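Local coordinates for protein putative branched-chain amino acid aminotransferase IlvE (Streptococcus mutans, PDB 4DQN) that probably catalyses the pyridoxal-phosphate-dependent transfer of the amino group between leucine, isoleucine or valine and 2-oxoglutarate, at residues L256-L259 with A260-F264; F308-E311 with T312-G315. All blocks are in the same frame, centred on the assembly; numbering follows the deposited sequence.

How the contacts relate
Both contacts are local, and helix 316-329 is what relates them. Contact 2 (308-315) is the loop from strand 304-307 into this helix, with Gly315 at its N-cap position. Contact 1 (256-264), earlier in the chain, belongs to the C-terminal part of helix 251-262 and the residues after it; Leu259 packs on Leu325 and Ile328 of helix 316-329, and Phe264 on Lys320. Contact 1 and contact 2 do not touch: the centres of contacts 1 and 2 are about 22 Å apart and their nearest atoms about 11 Å apart. Both lie away from Lys188, the lysine predicted to carry the pyridoxal phosphate, and both are structural, one partly buried and the other, a turn, at the surface.

Contact 1 (L256-L259 with A260-F264); sequences LLYL and AEHRF
Leu259 O is gripped by two backbone N-H groups: Arg263 N at 2.8 Å, with an N-H...O angle of 148°, and Phe264 N, which adds a weak bond at 3.3 Å. This sharing occurs at the C-terminal part of helix 251-262, the helix of a beta-alpha-beta unit that connects the parallel strands 238-241 and 267-270. One residue earlier, His262 N meets Tyr258 O at 2.9 Å in a nearly straight alpha-helical bond.

Side chains four residues apart follow the same spacing. The imidazole of His262 turns an edge onto the Tyr258 ring, and its CD2 stands 3.5 Å above the centre of that face. This tilted edge-to-face pair has ring centroids 4.5 Å apart and planes at 55°. Tyr258 holds CG anti to its own N (chi1 -173°), which brings the phenol alongside the next turn. Its ring also meets Trp339.

Leu259 and Arg263 run side by side in the same direction, Leu259 CD2 lying 3.8 Å from Arg263 CG and over one face of the guanidinium. The charge of Arg263 is paired through NE with Glu324 of helix 316-329. Water 1 donates to Leu257 O at 2.8 Å and to Glu261 OE1 at 2.6 Å, tying the exposed, extended Glu261 side chain to the backbone.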
ATOM      1  N   LEU A 256      18.240   3.039  21.139  1.00 29.37           N
ATOM      2  CA  LEU A 256      18.522   1.973  22.100  1.00 30.45           C
ATOM      3  C   LEU A 256      19.894   1.360  21.849  1.00 32.95           C
ATOM      4  O   LEU A 256      20.646   1.096  22.796  1.00 31.81           O
ATOM      5  CB  LEU A 256      17.431   0.892  22.057  1.00 31.69           C
ATOM      6  CG  LEU A 256      16.114   1.317  22.723  1.00 33.15           C
ATOM      7  CD1 LEU A 256      15.051   0.244  22.624  1.00 30.04           C
ATOM      8  CD2 LEU A 256      16.353   1.694  24.195  1.00 30.74           C
ATOM      9  N   LEU A 257      20.213   1.142  20.578  1.00 33.87           N
ATOM     10  CA  LEU A 257      21.550   0.721  20.157  1.00 33.31           C
ATOM     11  C   LEU A 257      22.604   1.650  20.746  1.00 36.61           C
ATOM     12  O   LEU A 257      23.621   1.210  21.307  1.00 33.75           O
ATOM     13  CB  LEU A 257      21.637   0.817  18.637  1.00 33.19           C
ATOM     14  CG  LEU A 257      21.899  -0.394  17.736  1.00 41.07           C
ATOM     15  CD1 LEU A 257      21.833  -1.715  18.468  1.00 34.77           C
ATOM     16  CD2 LEU A 257      20.933  -0.372  16.557  1.00 36.83           C
ATOM     17  N   TYR A 258      22.352   2.944  20.585  1.00 32.74           N
ATOM     18  CA  TYR A 258      23.262   3.984  21.031  1.00 35.03           C
ATOM     19  C   TYR A 258      23.405   3.959  22.549  1.00 32.23           C
ATOM     20  O   TYR A 258      24.519   3.918  23.065  1.00 33.68           O
ATOM     21  CB  TYR A 258      22.743   5.344  20.563  1.00 31.26           C
ATOM     22  CG  TYR A 258      23.673   6.502  20.822  1.00 32.02           C
ATOM     23  CD1 TYR A 258      23.780   7.072  22.086  1.00 30.45           C
ATOM     24  CD2 TYR A 258      24.422   7.047  19.796  1.00 33.41           C
ATOM     25  CE1 TYR A 258      24.628   8.136  22.318  1.00 33.10           C
ATOM     26  CE2 TYR A 258      25.273   8.112  20.019  1.00 37.52           C
ATOM     27  CZ  TYR A 258      25.367   8.655  21.278  1.00 32.03           C
ATOM     28  OH  TYR A 258      26.205   9.728  21.495  1.00 33.72           O
ATOM     29  N   LEU A 259      22.283   3.976  23.265  1.00 34.59           N
ATOM     30  CA  LEU A 259      22.329   4.042  24.730  1.00 28.69           C
ATOM     31  C   LEU A 259      22.918   2.773  25.336  1.00 34.57           C
ATOM     32  O   LEU A 259      23.711   2.846  26.272  1.00 34.87           O
ATOM     33  CB  LEU A 259      20.947   4.331  25.318  1.00 30.71           C
ATOM     34  CG  LEU A 259      20.330   5.661  24.876  1.00 30.08           C
ATOM     35  CD1 LEU A 259      18.924   5.827  25.426  1.00 26.57           C
ATOM     36  CD2 LEU A 259      21.226   6.829  25.308  1.00 27.67           C
ATOM     37  N   ALA A 260      22.551   1.614  24.797  1.00 31.67           N
ATOM     38  CA  ALA A 260      23.116   0.347  25.266  1.00 32.34           C
ATOM     39  C   ALA A 260      24.646   0.391  25.285  1.00 34.82           C
ATOM     40  O   ALA A 260      25.284  -0.018  26.265  1.00 35.55           O
ATOM     41  CB  ALA A 260      22.622  -0.813  24.402  1.00 31.90           C
ATOM     42  N   GLU A 261      25.233   0.891  24.202  1.00 33.24           N
ATOM     43  CA  GLU A 261      26.685   1.006  24.113  1.00 36.89           C
ATOM     44  C   GLU A 261      27.222   2.126  24.997  1.00 37.30           C
ATOM     45  O   GLU A 261      28.056   1.890  25.876  1.00 37.29           O
ATOM     46  CB  GLU A 261      27.133   1.241  22.660  1.00 34.86           C
ATOM     47  CG  GLU A 261      28.662   1.356  22.491  1.00 39.16           C
ATOM     48  CD  GLU A 261      29.100   1.563  21.050  1.00 40.31           C
ATOM     49  OE1 GLU A 261      28.267   1.389  20.131  1.00 40.24           O
ATOM     50  OE2 GLU A 261      30.282   1.901  20.831  1.00 38.49           O
ATOM     51  N   HIS A 262      26.746   3.349  24.770  1.00 36.02           N
ATOM     52  CA  HIS A 262      27.408   4.527  25.344  1.00 38.16           C
ATOM     53  C   HIS A 262      27.033   4.834  26.795  1.00 37.86           C
ATOM     54  O   HIS A 262      27.704   5.631  27.460  1.00 37.11           O
ATOM     55  CB  HIS A 262      27.206   5.748  24.435  1.00 35.85           C
ATOM     56  CG  HIS A 262      27.790   5.574  23.066  1.00 40.04           C
ATOM     57  ND1 HIS A 262      29.144   5.423  22.853  1.00 44.75           N
ATOM     58  CD2 HIS A 262      27.208   5.502  21.844  1.00 38.28           C
ATOM     59  CE1 HIS A 262      29.371   5.276  21.558  1.00 40.71           C
ATOM     60  NE2 HIS A 262      28.213   5.319  20.925  1.00 37.28           N
ATOM     61  N   ARG A 263      25.967   4.214  27.290  1.00 36.20           N
ATOM     62  CA  ARG A 263      25.561   4.409  28.679  1.00 31.38           C
ATOM     63  C   ARG A 263      25.795   3.143  29.489  1.00 37.69           C
ATOM     64  O   ARG A 263      26.107   3.201  30.686  1.00 30.99           O
ATOM     65  CB  ARG A 263      24.078   4.791  28.765  1.00 36.84           C
ATOM     66  CG  ARG A 263      23.710   6.085  28.062  1.00 36.41           C
ATOM     67  CD  ARG A 263      24.341   7.248  28.776  1.00 31.48           C
ATOM     68  NE  ARG A 263      23.486   8.433  28.740  1.00 43.60           N
ATOM     69  CZ  ARG A 263      23.591   9.339  27.790  1.00 32.80           C
ATOM     70  NH1 ARG A 263      24.500   9.149  26.868  1.00 43.02           N
ATOM     71  NH2 ARG A 263      22.834  10.418  27.759  1.00 31.59           N
ATOM     72  N   PHE A 264      25.632   1.991  28.849  1.00 33.84           N
ATOM     73  CA  PHE A 264      25.679   0.740  29.605  1.00 35.44           C
ATOM     74  C   PHE A 264      26.868  -0.161  29.276  1.00 32.48           C
ATOM     75  O   PHE A 264      27.040  -1.216  29.890  1.00 37.87           O
ATOM     76  CB  PHE A 264      24.351  -0.004  29.476  1.00 34.18           C
ATOM     77  CG  PHE A 264      23.192   0.748  30.069  1.00 36.33           C
ATOM     78  CD1 PHE A 264      22.351   1.503  29.263  1.00 35.61           C
ATOM     79  CD2 PHE A 264      22.961   0.717  31.441  1.00 35.13           C
ATOM     80  CE1 PHE A 264      21.282   2.211  29.814  1.00 35.02           C
ATOM     81  CE2 PHE A 264      21.902   1.420  32.000  1.00 38.07           C
ATOM     82  CZ  PHE A 264      21.059   2.166  31.182  1.00 36.39           C
TER
HETATM   83  O   HOH W   1      25.751   1.372  19.513  1.00 36.91           O

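Contact 2 (F308-E311 with T312-G315); sequences FYSE and TEVG
The phenol ring of Tyr309 lies flat against Gly315: the glycine CA stands 3.5 Å above the ring plane, over its centre and only 12° off the normal, a CH-pi contact. Gly315 N shares this face nearer the rim, 3.5 Å from Tyr309 CD1. At the edge, near the plane of the ring, sits Glu313 O, 3.7 Å from the same CD1. With CG anti to the backbone N (chi1 -176°), Tyr309 reaches across the loop to residues 312-315, which run back nearly antiparallel to residues 309-311. Its side chain also touches Glu283 of strand 281-288.

At the bend itself Ser310 makes an ST turn. Its OG accepts two backbone N-H groups, Thr312 N at 3.0 Å and Glu313 N also at 3.0 Å, the second bond almost straight at 172°. The hydroxyl is carried to them by a chi1 that sets OG beside the serine's own carbonyl carbon. Thr312 CG2 packs at the same oxygen, 3.4 Å from Ser310 OG, and the CB of Glu313 lies a little farther from it.

Water 2 lies between the two arms of the loop, 3.0 Å from Ser310 O and 2.8 Å from Glu313 O. It is placed to donate to both, although other acceptors compete for its protons.

Past the bend, Gly315 takes the N-cap position of helix 316-329, so the tyrosine ring rests on the residue that immediately precedes that helix. The two arms are therefore held by complementary means, a hydroxyl at the bend and a ring where the second arm enters the helix. Because Ser310 OG serves as acceptor in both of its bonds, neither uses the serine's own proton.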
ATOM      1  N   PHE A 308      11.155 -15.824  27.281  1.00 37.89           N
ATOM      2  CA  PHE A 308      12.529 -15.362  27.447  1.00 38.37           C
ATOM      3  C   PHE A 308      12.870 -15.148  28.913  1.00 37.74           C
ATOM      4  O   PHE A 308      13.825 -15.727  29.433  1.00 41.06           O
ATOM      5  CB  PHE A 308      12.756 -14.067  26.661  1.00 38.88           C
ATOM      6  CG  PHE A 308      12.509 -14.213  25.189  1.00 37.74           C
ATOM      7  CD1 PHE A 308      13.527 -14.637  24.346  1.00 37.74           C
ATOM      8  CD2 PHE A 308      11.258 -13.942  24.650  1.00 34.99           C
ATOM      9  CE1 PHE A 308      13.307 -14.782  22.992  1.00 40.56           C
ATOM     10  CE2 PHE A 308      11.021 -14.089  23.292  1.00 35.93           C
ATOM     11  CZ  PHE A 308      12.046 -14.509  22.459  1.00 35.91           C
ATOM     12  N   TYR A 309      12.084 -14.312  29.578  1.00 39.80           N
ATOM     13  CA  TYR A 309      12.391 -13.916  30.942  1.00 38.40           C
ATOM     14  C   TYR A 309      11.258 -14.302  31.874  1.00 39.01           C
ATOM     15  O   TYR A 309      11.449 -15.072  32.817  1.00 39.84           O
ATOM     16  CB  TYR A 309      12.648 -12.405  31.011  1.00 37.08           C
ATOM     17  CG  TYR A 309      13.060 -11.956  32.393  1.00 39.92           C
ATOM     18  CD1 TYR A 309      12.142 -11.375  33.252  1.00 41.43           C
ATOM     19  CD2 TYR A 309      14.352 -12.151  32.844  1.00 34.13           C
ATOM     20  CE1 TYR A 309      12.502 -10.980  34.516  1.00 42.59           C
ATOM     21  CE2 TYR A 309      14.729 -11.754  34.114  1.00 40.91           C
ATOM     22  CZ  TYR A 309      13.792 -11.174  34.942  1.00 41.17           C
ATOM     23  OH  TYR A 309      14.139 -10.766  36.204  1.00 49.56           O
ATOM     24  N   SER A 310      10.071 -13.771  31.597  1.00 37.79           N
ATOM     25  CA  SER A 310       8.891 -14.051  32.402  1.00 39.20           C
ATOM     26  C   SER A 310       7.636 -13.637  31.655  1.00 38.29           C
ATOM     27  O   SER A 310       7.683 -12.756  30.793  1.00 38.40           O
ATOM     28  CB  SER A 310       8.957 -13.296  33.729  1.00 38.67           C
ATOM     29  OG  SER A 310       7.715 -13.399  34.397  1.00 39.14           O
ATOM     30  N   GLU A 311       6.512 -14.260  31.989  1.00 39.25           N
ATOM     31  CA  GLU A 311       5.251 -13.895  31.360  1.00 40.17           C
ATOM     32  C   GLU A 311       4.609 -12.731  32.084  1.00 41.57           C
ATOM     33  O   GLU A 311       3.707 -12.082  31.551  1.00 40.70           O
ATOM     34  CB  GLU A 311       4.283 -15.077  31.358  1.00 42.77           C
ATOM     35  CG  GLU A 311       4.608 -16.136  30.335  1.00 40.95           C
ATOM     36  CD  GLU A 311       3.609 -17.269  30.355  1.00 42.42           C
ATOM     37  OE1 GLU A 311       2.454 -17.047  29.934  1.00 44.36           O
ATOM     38  OE2 GLU A 311       3.984 -18.374  30.797  1.00 46.33           O
ATOM     39  N   THR A 312       5.075 -12.468  33.301  1.00 40.92           N
ATOM     40  CA  THR A 312       4.447 -11.450  34.138  1.00 43.25           C
ATOM     41  C   THR A 312       5.384 -10.312  34.546  1.00 44.50           C
ATOM     42  O   THR A 312       4.949  -9.174  34.726  1.00 48.51           O
ATOM     43  CB  THR A 312       3.832 -12.077  35.401  1.00 44.94           C
ATOM     44  OG1 THR A 312       3.297 -11.038  36.229  1.00 57.63           O
ATOM     45  CG2 THR A 312       4.881 -12.849  36.183  1.00 44.82           C
ATOM     46  N   GLU A 313       6.666 -10.617  34.686  1.00 43.61           N
ATOM     47  CA  GLU A 313       7.636  -9.610  35.090  1.00 47.30           C
ATOM     48  C   GLU A 313       8.555  -9.219  33.940  1.00 43.18           C
ATOM     49  O   GLU A 313       8.690  -9.951  32.963  1.00 44.60           O
ATOM     50  CB  GLU A 313       8.429 -10.096  36.304  1.00 49.91           C
ATOM     51  CG  GLU A 313       7.655  -9.913  37.605  1.00 55.80           C
ATOM     52  CD  GLU A 313       7.915 -11.014  38.609  1.00 66.12           C
ATOM     53  OE1 GLU A 313       8.479 -12.059  38.214  1.00 66.31           O
ATOM     54  OE2 GLU A 313       7.546 -10.836  39.793  1.00 71.28           O
ATOM     55  N   VAL A 314       9.170  -8.052  34.045  1.00 39.55           N
ATOM     56  CA  VAL A 314      10.048  -7.592  32.983  1.00 40.88           C
ATOM     57  C   VAL A 314      11.500  -7.575  33.443  1.00 40.94           C
ATOM     58  O   VAL A 314      11.799  -7.240  34.594  1.00 41.05           O
ATOM     59  CB  VAL A 314       9.561  -6.245  32.382  1.00 43.36           C
ATOM     60  CG1 VAL A 314       8.482  -5.641  33.249  1.00 47.81           C
ATOM     61  CG2 VAL A 314      10.703  -5.281  32.135  1.00 38.31           C
ATOM     62  N   GLY A 315      12.394  -7.979  32.545  1.00 37.35           N
ATOM     63  CA  GLY A 315      13.798  -8.125  32.873  1.00 38.77           C
ATOM     64  C   GLY A 315      14.489  -6.831  33.248  1.00 38.14           C
ATOM     65  O   GLY A 315      14.062  -5.745  32.844  1.00 37.46           O
TER
HETATM   66  O   HOH W   2       9.153 -10.142  30.241  1.00 35.31           O